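PDB 3PF2: cell wall surface anchor family protein from Streptococcus agalactiae serogroup V, which forms the shaft of the type 1 pilus of this Gram-positive pathogen as its major pilin, here seen as a 35-kDa C-terminal fragment of two Ig-like domains with bound calcium. Local coordinates for residues H180-K188 with D245-A256; E142-I150 with Y295-D305. All blocks are in the same frame, centred on the assembly; numbering follows the deposited sequence.

Interaction 1: H180-K188 with D245-A256; sequences HTGGKRFVK and DGTFEIKGLAYA
Residues 182-188 and 247-253 pair as antiparallel strands of the C-terminal Ig-like (CNA-B type) pilin domain, in register from Val187-Thr247 to Gly183-Lys251, where a G1 beta bulge shifts the pairing by one. At the bulge Gly182 O accepts two bonds, from Gly252 N (2.7 Å) and Leu253 N, which arrive from opposite faces of its carbonyl plane; Gly252, with positive phi, is the glycine such a bulge calls for. On the face that carries Phe186, Phe248 and Ile250, Phe248 holds CG between its backbone N and carbonyl carbon (chi1 63°), which brings a face of its ring to Phe186 CB, 3.7 Å from the centroid. The two rings run nearly parallel (19°) but slid apart; Leu270 and Ile314 of neighbouring strands pack against both. Farther along, Lys188 NZ is linked covalently to Asn316 CG, an intramolecular isopeptide bond that ties the strand to 312-316. The other face carries a salt bridge: Arg185 NE meets Glu249 OE2 at 3.0 Å, from above the carboxylate plane, and a water joins that same OE2 to Arg185 NH2. Both have second partners, Ala309 O for Arg185 NH1 and probably Tyr295 for Glu249. Beyond the bulge, His180 CD2 lies over one face of the Tyr255 ring, toward its rim, the rings oblique to each other; ND1 bonds Glu178, and NE2 donates almost straight (166°) to Ala256 O, 2.9 Å away.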
loop_
_atom_site.group_PDB
_atom_site.type_symbol
_atom_site.label_atom_id
_atom_site.label_comp_id
_atom_site.label_asym_id
_atom_site.label_seq_id
_atom_site.Cartn_x
_atom_site.Cartn_y
_atom_site.Cartn_z
ATOM N N HIS A 180 4.328 -0.865 -3.092
ATOM C CA HIS A 180 5.585 -0.114 -3.037
ATOM C C HIS A 180 5.307 1.343 -3.324
ATOM O O HIS A 180 4.323 1.663 -3.999
ATOM C CB HIS A 180 6.565 -0.662 -4.076
ATOM C CG HIS A 180 5.897 -1.039 -5.356
ATOM N ND1 HIS A 180 5.441 -2.319 -5.603
ATOM C CD2 HIS A 180 5.541 -0.295 -6.432
ATOM C CE1 HIS A 180 4.859 -2.353 -6.785
ATOM N NE2 HIS A 180 4.887 -1.134 -7.303
ATOM N N THR A 181 6.210 2.189 -2.832
ATOM C CA THR A 181 6.182 3.636 -3.048
ATOM C C THR A 181 7.627 4.075 -3.260
ATOM O O THR A 181 8.532 3.366 -2.856
ATOM C CB THR A 181 5.520 4.369 -1.837
ATOM O OG1 THR A 181 5.210 5.721 -2.195
ATOM C CG2 THR A 181 6.386 4.351 -0.572
ATOM N N GLY A 182 7.834 5.238 -3.890
ATOM C CA GLY A 182 9.174 5.689 -4.263
ATOM C C GLY A 182 9.467 7.132 -3.904
ATOM O O GLY A 182 8.647 7.810 -3.292
ATOM N N GLY A 183 10.642 7.606 -4.305
ATOM C CA GLY A 183 11.064 8.970 -4.013
ATOM C C GLY A 183 12.060 9.476 -5.033
ATOM O O GLY A 183 12.473 8.740 -5.938
ATOM N N LYS A 184 12.447 10.736 -4.894
ATOM C CA LYS A 184 13.449 11.311 -5.788
ATOM C C LYS A 184 14.290 12.339 -5.055
ATOM O O LYS A 184 13.796 13.021 -4.162
ATOM C CB LYS A 184 12.783 11.947 -7.016
ATOM C CG LYS A 184 13.784 12.430 -8.069
ATOM C CD LYS A 184 14.451 11.267 -8.860
ATOM C CE LYS A 184 15.489 11.860 -9.828
ATOM N NZ LYS A 184 16.346 10.800 -10.419
ATOM N N ARG A 185 15.559 12.439 -5.442
ATOM C CA ARG A 185 16.494 13.415 -4.874
ATOM C C ARG A 185 16.874 14.404 -5.966
ATOM O O ARG A 185 16.958 14.036 -7.128
ATOM C CB ARG A 185 17.748 12.699 -4.356
ATOM C CG ARG A 185 17.419 11.684 -3.241
ATOM C CD ARG A 185 18.663 10.992 -2.681
ATOM N NE ARG A 185 19.449 11.911 -1.851
ATOM C CZ ARG A 185 20.757 12.113 -1.965
ATOM N NH1 ARG A 185 21.483 11.447 -2.855
ATOM N NH2 ARG A 185 21.359 12.980 -1.158
ATOM N N PHE A 186 17.118 15.646 -5.567
ATOM C CA PHE A 186 17.455 16.716 -6.488
ATOM C C PHE A 186 18.581 17.574 -5.931
ATOM O O PHE A 186 18.755 17.685 -4.717
ATOM C CB PHE A 186 16.258 17.651 -6.666
ATOM C CG PHE A 186 15.025 16.974 -7.168
ATOM C CD1 PHE A 186 14.867 16.743 -8.528
ATOM C CD2 PHE A 186 14.035 16.565 -6.283
ATOM C CE1 PHE A 186 13.713 16.109 -9.020
ATOM C CE2 PHE A 186 12.867 15.921 -6.754
ATOM C CZ PHE A 186 12.712 15.698 -8.128
ATOM N N VAL A 187 19.297 18.231 -6.834
ATOM C CA VAL A 187 20.235 19.284 -6.441
ATOM C C VAL A 187 20.135 20.446 -7.429
ATOM O O VAL A 187 20.138 20.242 -8.660
ATOM C CB VAL A 187 21.686 18.746 -6.270
ATOM C CG1 VAL A 187 22.219 18.131 -7.567
ATOM C CG2 VAL A 187 22.594 19.858 -5.745
ATOM N N LYS A 188 19.992 21.657 -6.885
ATOM C CA LYS A 188 19.827 22.866 -7.688
ATOM C C LYS A 188 21.185 23.534 -7.859
ATOM O O LYS A 188 21.878 23.774 -6.881
ATOM C CB LYS A 188 18.850 23.833 -7.017
ATOM C CG LYS A 188 18.509 25.088 -7.851
ATOM C CD LYS A 188 17.666 24.738 -9.077
ATOM C CE LYS A 188 17.255 25.975 -9.878
ATOM N NZ LYS A 188 18.425 26.660 -10.524
ATOM N N ASP A 245 22.324 24.033 0.600
ATOM C CA ASP A 245 23.312 23.167 -0.067
ATOM C C ASP A 245 22.815 22.708 -1.444
ATOM O O ASP A 245 23.390 21.806 -2.060
ATOM C CB ASP A 245 23.674 21.948 0.814
ATOM C CG ASP A 245 22.468 21.080 1.162
ATOM O OD1 ASP A 245 21.365 21.315 0.624
ATOM O OD2 ASP A 245 22.619 20.154 1.991
ATOM N N GLY A 246 21.748 23.344 -1.921
ATOM C CA GLY A 246 21.170 23.034 -3.226
ATOM C C GLY A 246 20.213 21.848 -3.217
ATOM O O GLY A 246 19.461 21.666 -4.168
ATOM N N THR A 247 20.206 21.066 -2.136
ATOM C CA THR A 247 19.463 19.794 -2.169
ATOM C C THR A 247 17.996 19.927 -1.789
ATOM O O THR A 247 17.594 20.854 -1.084
ATOM C CB THR A 247 20.080 18.703 -1.261
ATOM O OG1 THR A 247 19.837 19.032 0.110
ATOM C CG2 THR A 247 21.565 18.530 -1.532
ATOM N N PHE A 248 17.201 18.989 -2.298
ATOM C CA PHE A 248 15.862 18.742 -1.806
ATOM C C PHE A 248 15.393 17.382 -2.291
ATOM O O PHE A 248 16.053 16.764 -3.130
ATOM C CB PHE A 248 14.877 19.870 -2.158
ATOM C CG PHE A 248 14.645 20.082 -3.637
ATOM C CD1 PHE A 248 13.467 19.618 -4.229
ATOM C CD2 PHE A 248 15.551 20.794 -4.420
ATOM C CE1 PHE A 248 13.202 19.843 -5.573
ATOM C CE2 PHE A 248 15.306 21.019 -5.782
ATOM C CZ PHE A 248 14.119 20.544 -6.358
ATOM N N GLU A 249 14.277 16.921 -1.740
ATOM C CA GLU A 249 13.782 15.565 -2.004
ATOM C C GLU A 249 12.267 15.521 -1.931
ATOM O O GLU A 249 11.638 16.403 -1.347
ATOM C CB GLU A 249 14.338 14.581 -0.961
ATOM C CG GLU A 249 15.864 14.471 -0.918
ATOM C CD GLU A 249 16.350 13.490 0.117
ATOM O OE1 GLU A 249 15.523 13.012 0.934
ATOM O OE2 GLU A 249 17.567 13.196 0.102
ATOM N N ILE A 250 11.674 14.491 -2.539
ATOM C CA ILE A 250 10.274 14.170 -2.289
ATOM C C ILE A 250 10.216 12.675 -1.987
ATOM O O ILE A 250 10.818 11.867 -2.704
ATOM C CB ILE A 250 9.348 14.584 -3.474
ATOM C CG1 ILE A 250 7.871 14.280 -3.168
ATOM C CG2 ILE A 250 9.772 13.896 -4.778
ATOM C CD1 ILE A 250 7.269 15.138 -2.052
ATOM N N LYS A 251 9.499 12.315 -0.927
ATOM C CA LYS A 251 9.405 10.919 -0.502
ATOM C C LYS A 251 7.964 10.440 -0.536
ATOM O O LYS A 251 7.059 11.109 -0.028
ATOM C CB LYS A 251 9.984 10.725 0.909
ATOM C CG LYS A 251 11.431 11.196 1.054
ATOM C CD LYS A 251 12.022 10.869 2.419
ATOM C CE LYS A 251 12.395 9.396 2.508
ATOM N NZ LYS A 251 13.306 9.086 3.661
ATOM N N GLY A 252 7.754 9.288 -1.158
ATOM C CA GLY A 252 6.458 8.632 -1.079
ATOM C C GLY A 252 5.522 8.840 -2.251
ATOM O O GLY A 252 4.312 8.926 -2.069
ATOM N N LEU A 253 6.069 8.944 -3.460
ATOM C CA LEU A 253 5.233 8.972 -4.653
ATOM C C LEU A 253 5.117 7.615 -5.339
ATOM O O LEU A 253 6.094 6.868 -5.437
ATOM C CB LEU A 253 5.765 9.985 -5.672
ATOM C CG LEU A 253 5.921 11.414 -5.165
ATOM C CD1 LEU A 253 6.648 12.219 -6.251
ATOM C CD2 LEU A 253 4.573 12.061 -4.788
ATOM N N ALA A 254 3.927 7.335 -5.870
ATOM C CA ALA A 254 3.678 6.075 -6.573
ATOM C C ALA A 254 4.604 5.883 -7.766
ATOM O O ALA A 254 4.916 6.834 -8.468
ATOM C CB ALA A 254 2.223 6.008 -7.047
ATOM N N TYR A 255 5.020 4.645 -7.998
ATOM C CA TYR A 255 5.626 4.259 -9.278
ATOM C C TYR A 255 5.206 2.801 -9.457
ATOM O O TYR A 255 4.697 2.183 -8.505
ATOM C CB TYR A 255 7.166 4.422 -9.258
ATOM C CG TYR A 255 7.847 3.327 -8.469
ATOM C CD1 TYR A 255 8.454 2.245 -9.118
ATOM C CD2 TYR A 255 7.811 3.332 -7.074
ATOM C CE1 TYR A 255 9.028 1.200 -8.394
ATOM C CE2 TYR A 255 8.391 2.304 -6.336
ATOM C CZ TYR A 255 8.994 1.239 -7.008
ATOM O OH TYR A 255 9.552 0.231 -6.266
ATOM N N ALA A 256 5.405 2.245 -10.648
ATOM C CA ALA A 256 5.019 0.851 -10.916
ATOM C C ALA A 256 3.598 0.566 -10.396
ATOM O O ALA A 256 3.358 -0.382 -9.639
ATOM C CB ALA A 256 6.055 -0.120 -10.313
HETATM O O HOH W 1 19.460 15.135 -0.484
#

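Interaction 2: E142-I150 with Y295-D305; sequences EKAVLGKAI and YNTKPTDITVD
Lys148 NZ is gripped by two backbone carbonyls, donating to Pro299 O and Ile302 O, each 3.1 Å from it. With CG anti to the backbone N (chi1 -167°) and the next two torsions extended, the chain runs past Pro299 O before bending at its last torsion. The ammonium thereby ties together carbonyls at the start of the short helical bend 299-301 and just past its end. Lys148 is the last residue of a type II beta turn that begins at Val145, and a second bond fastens this turn to the long loop 295-305: Asp305 OD1 takes the backbone N-H of Leu146 on its syn lone pair, 2.9 Å away and close to straight (167°). The other oxygen, Asp305 OD2, is held by Lys251 of strand 247-253. The contact thus joins two loops instead of two strands. One water donates to Ala144 O and accepts from Asp305 N, while another accepts from Asn296 N and lies 2.8 Å from Leu146 O. Between these polar ends lies an apolar patch. Val145 CG1 meets Ile302 CG1 at 3.6 Å, its CG2 branch rests on the backbone of Thr303, and Pro299 CB and CG pack against the backbone of Leu146 and Gly147. Leu146 comes over one face of the Tyr295 ring, CD1 standing 3.8 Å from the centroid in a CH-pi contact. The whole sits beside strand 178-190: Leu146 and Ala144 touch Thr181, Gly147 shares a backbone bond with Thr181, and Tyr295 packs on Arg185, so the turn between strands 132-140 and 150-151 meets the C-terminal domain where that strand enters it.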
loop_
_atom_site.group_PDB
_atom_site.type_symbol
_atom_site.label_atom_id
_atom_site.label_comp_id
_atom_site.label_asym_id
_atom_site.label_seq_id
_atom_site.Cartn_x
_atom_site.Cartn_y
_atom_site.Cartn_z
ATOM N N GLU A 142 5.140 6.445 6.376
ATOM C CA GLU A 142 6.505 6.968 6.361
ATOM C C GLU A 142 7.587 5.956 6.747
ATOM O O GLU A 142 8.771 6.225 6.586
ATOM C CB GLU A 142 6.580 8.231 7.247
ATOM C CG GLU A 142 6.651 7.997 8.767
ATOM C CD GLU A 142 5.330 7.575 9.400
ATOM O OE1 GLU A 142 4.261 7.702 8.762
ATOM O OE2 GLU A 142 5.355 7.096 10.563
ATOM N N LYS A 143 7.190 4.797 7.261
ATOM C CA LYS A 143 8.159 3.778 7.646
ATOM C C LYS A 143 8.570 2.879 6.475
ATOM O O LYS A 143 9.492 2.077 6.594
ATOM C CB LYS A 143 7.623 2.948 8.820
ATOM C CG LYS A 143 7.418 3.773 10.096
ATOM C CD LYS A 143 7.173 2.851 11.292
ATOM C CE LYS A 143 7.044 3.626 12.599
ATOM N NZ LYS A 143 5.612 3.900 12.946
ATOM N N ALA A 144 7.895 3.026 5.338
ATOM C CA ALA A 144 8.245 2.264 4.143
ATOM C C ALA A 144 9.672 2.560 3.701
ATOM O O ALA A 144 10.179 3.686 3.891
ATOM C CB ALA A 144 7.273 2.595 3.010
ATOM N N VAL A 145 10.331 1.564 3.114
ATOM C CA VAL A 145 11.598 1.822 2.421
ATOM C C VAL A 145 11.236 2.143 0.983
ATOM O O VAL A 145 10.489 1.388 0.359
ATOM C CB VAL A 145 12.560 0.614 2.480
ATOM C CG1 VAL A 145 13.824 0.878 1.640
ATOM C CG2 VAL A 145 12.983 0.356 3.900
ATOM N N LEU A 146 11.737 3.266 0.467
ATOM C CA LEU A 146 11.370 3.685 -0.885
ATOM C C LEU A 146 11.944 2.734 -1.944
ATOM O O LEU A 146 13.143 2.453 -1.953
ATOM C CB LEU A 146 11.764 5.147 -1.130
ATOM C CG LEU A 146 11.163 6.165 -0.146
ATOM C CD1 LEU A 146 11.485 7.577 -0.597
ATOM C CD2 LEU A 146 9.633 6.014 0.010
ATOM N N GLY A 147 11.059 2.226 -2.804
ATOM C CA GLY A 147 11.409 1.266 -3.853
ATOM C C GLY A 147 11.386 -0.179 -3.398
ATOM O O GLY A 147 11.689 -1.083 -4.185
ATOM N N LYS A 148 11.033 -0.406 -2.131
ATOM C CA LYS A 148 11.032 -1.770 -1.570
ATOM C C LYS A 148 9.638 -2.388 -1.554
ATOM O O LYS A 148 8.660 -1.711 -1.241
ATOM C CB LYS A 148 11.631 -1.761 -0.158
ATOM C CG LYS A 148 11.953 -3.146 0.388
ATOM C CD LYS A 148 12.512 -3.031 1.801
ATOM C CE LYS A 148 12.955 -4.387 2.339
ATOM N NZ LYS A 148 14.206 -4.833 1.690
ATOM N N ALA A 149 9.542 -3.678 -1.891
ATOM C CA ALA A 149 8.263 -4.386 -1.774
ATOM C C ALA A 149 7.825 -4.475 -0.307
ATOM O O ALA A 149 8.601 -4.864 0.582
ATOM C CB ALA A 149 8.360 -5.762 -2.386
ATOM N N ILE A 150 6.581 -4.083 -0.050
ATOM C CA ILE A 150 6.023 -4.196 1.292
ATOM C C ILE A 150 4.949 -5.264 1.185
ATOM O O ILE A 150 3.917 -5.057 0.545
ATOM C CB ILE A 150 5.398 -2.873 1.803
ATOM C CG1 ILE A 150 6.378 -1.713 1.681
ATOM C CG2 ILE A 150 4.936 -3.043 3.250
ATOM C CD1 ILE A 150 5.713 -0.360 1.836
ATOM N N TYR A 295 15.678 6.676 -5.291
ATOM C CA TYR A 295 15.907 7.239 -3.961
ATOM C C TYR A 295 16.996 6.430 -3.248
ATOM O O TYR A 295 17.977 6.986 -2.778
ATOM C CB TYR A 295 14.622 7.305 -3.112
ATOM C CG TYR A 295 14.831 8.148 -1.859
ATOM C CD1 TYR A 295 14.667 9.533 -1.895
ATOM C CD2 TYR A 295 15.216 7.561 -0.654
ATOM C CE1 TYR A 295 14.872 10.311 -0.762
ATOM C CE2 TYR A 295 15.413 8.322 0.486
ATOM C CZ TYR A 295 15.249 9.703 0.421
ATOM O OH TYR A 295 15.446 10.475 1.542
ATOM N N ASN A 296 16.788 5.126 -3.172
ATOM C CA ASN A 296 17.771 4.156 -2.698
ATOM C C ASN A 296 18.338 3.372 -3.858
ATOM O O ASN A 296 17.599 2.933 -4.732
ATOM C CB ASN A 296 17.082 3.176 -1.739
ATOM C CG ASN A 296 16.432 3.874 -0.555
ATOM O OD1 ASN A 296 15.255 3.634 -0.237
ATOM N ND2 ASN A 296 17.187 4.736 0.104
ATOM N N THR A 297 19.650 3.135 -3.857
ATOM C CA THR A 297 20.258 2.383 -4.953
ATOM C C THR A 297 19.936 0.903 -4.840
ATOM O O THR A 297 19.797 0.218 -5.857
ATOM C CB THR A 297 21.793 2.553 -5.003
ATOM O OG1 THR A 297 22.358 2.078 -3.770
ATOM C CG2 THR A 297 22.168 4.030 -5.218
ATOM N N LYS A 298 19.808 0.415 -3.605
ATOM C CA LYS A 298 19.555 -1.012 -3.387
ATOM C C LYS A 298 18.445 -1.278 -2.343
ATOM O O LYS A 298 18.705 -1.816 -1.264
ATOM C CB LYS A 298 20.872 -1.724 -3.044
ATOM C CG LYS A 298 21.881 -1.711 -4.194
ATOM C CD LYS A 298 23.116 -2.593 -3.911
ATOM C CE LYS A 298 24.117 -2.528 -5.077
ATOM N NZ LYS A 298 25.298 -3.431 -4.885
ATOM N N PRO A 299 17.189 -0.912 -2.673
ATOM C CA PRO A 299 16.131 -1.028 -1.664
ATOM C C PRO A 299 15.853 -2.446 -1.194
ATOM O O PRO A 299 15.377 -2.618 -0.077
ATOM C CB PRO A 299 14.892 -0.455 -2.370
ATOM C CG PRO A 299 15.211 -0.534 -3.806
ATOM C CD PRO A 299 16.684 -0.302 -3.917
ATOM N N THR A 300 16.148 -3.444 -2.021
ATOM C CA THR A 300 15.864 -4.839 -1.652
ATOM C C THR A 300 16.758 -5.305 -0.514
ATOM O O THR A 300 16.439 -6.282 0.162
ATOM C CB THR A 300 16.045 -5.829 -2.829
ATOM O OG1 THR A 300 17.413 -5.823 -3.263
ATOM C CG2 THR A 300 15.139 -5.471 -3.984
ATOM N N ASP A 301 17.869 -4.603 -0.309
ATOM C CA ASP A 301 18.895 -5.009 0.658
ATOM C C ASP A 301 18.769 -4.331 2.028
ATOM O O ASP A 301 19.422 -4.749 2.990
ATOM C CB ASP A 301 20.297 -4.743 0.078
ATOM C CG ASP A 301 20.580 -5.543 -1.190
ATOM O OD1 ASP A 301 19.864 -6.514 -1.488
ATOM O OD2 ASP A 301 21.530 -5.189 -1.903
ATOM N N ILE A 302 17.919 -3.307 2.124
ATOM C CA ILE A 302 17.911 -2.417 3.286
ATOM C C ILE A 302 16.591 -2.428 4.053
ATOM O O ILE A 302 15.540 -2.741 3.487
ATOM C CB ILE A 302 18.270 -0.958 2.872
ATOM C CG1 ILE A 302 17.174 -0.363 1.973
ATOM C CG2 ILE A 302 19.643 -0.930 2.175
ATOM C CD1 ILE A 302 17.541 0.990 1.360
ATOM N N THR A 303 16.643 -2.069 5.335
ATOM C CA THR A 303 15.417 -1.998 6.138
ATOM C C THR A 303 15.033 -0.571 6.538
ATOM O O THR A 303 13.994 -0.344 7.171
ATOM C CB THR A 303 15.490 -2.924 7.379
ATOM O OG1 THR A 303 16.749 -2.733 8.029
ATOM C CG2 THR A 303 15.341 -4.379 6.955
ATOM N N VAL A 304 15.862 0.390 6.129
ATOM C CA VAL A 304 15.588 1.811 6.280
ATOM C C VAL A 304 16.250 2.513 5.092
ATOM O O VAL A 304 17.276 2.051 4.602
ATOM C CB VAL A 304 16.148 2.387 7.620
ATOM C CG1 VAL A 304 17.692 2.423 7.630
ATOM C CG2 VAL A 304 15.578 3.765 7.888
ATOM N N ASP A 305 15.658 3.614 4.633
ATOM C CA ASP A 305 16.220 4.369 3.501
ATOM C C ASP A 305 17.702 4.721 3.672
ATOM O O ASP A 305 18.135 5.112 4.773
ATOM C CB ASP A 305 15.472 5.685 3.282
ATOM C CG ASP A 305 14.063 5.498 2.775
ATOM O OD1 ASP A 305 13.775 4.511 2.074
ATOM O OD2 ASP A 305 13.245 6.382 3.072
HETATM O O HOH W 2 12.907 4.205 5.623
HETATM O O HOH W 3 10.365 6.295 3.330
HETATM O O HOH W 4 14.327 3.887 -4.060
#

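Overall arrangement
The two contacts lie about 13 Å apart, centre to centre, on the same side of the chain's centre, and they touch. In chain order 142-150 comes first, then 180-188, 245-256 and finally 295-305, so interaction 2 encloses interaction 1 in sequence. Interaction 1 lies on strand 178-190, and the turn of interaction 2 packs against that strand near its start, at Thr181. Side-chain bonds couple them directly: Lys251 to Asp305 and, probably, Glu249 OE1 to Tyr295 OH. The turn after strand 132-140 and the loop after strand 286-290 therefore meet at the junction of the two domains, next to the paired strands of interaction 1.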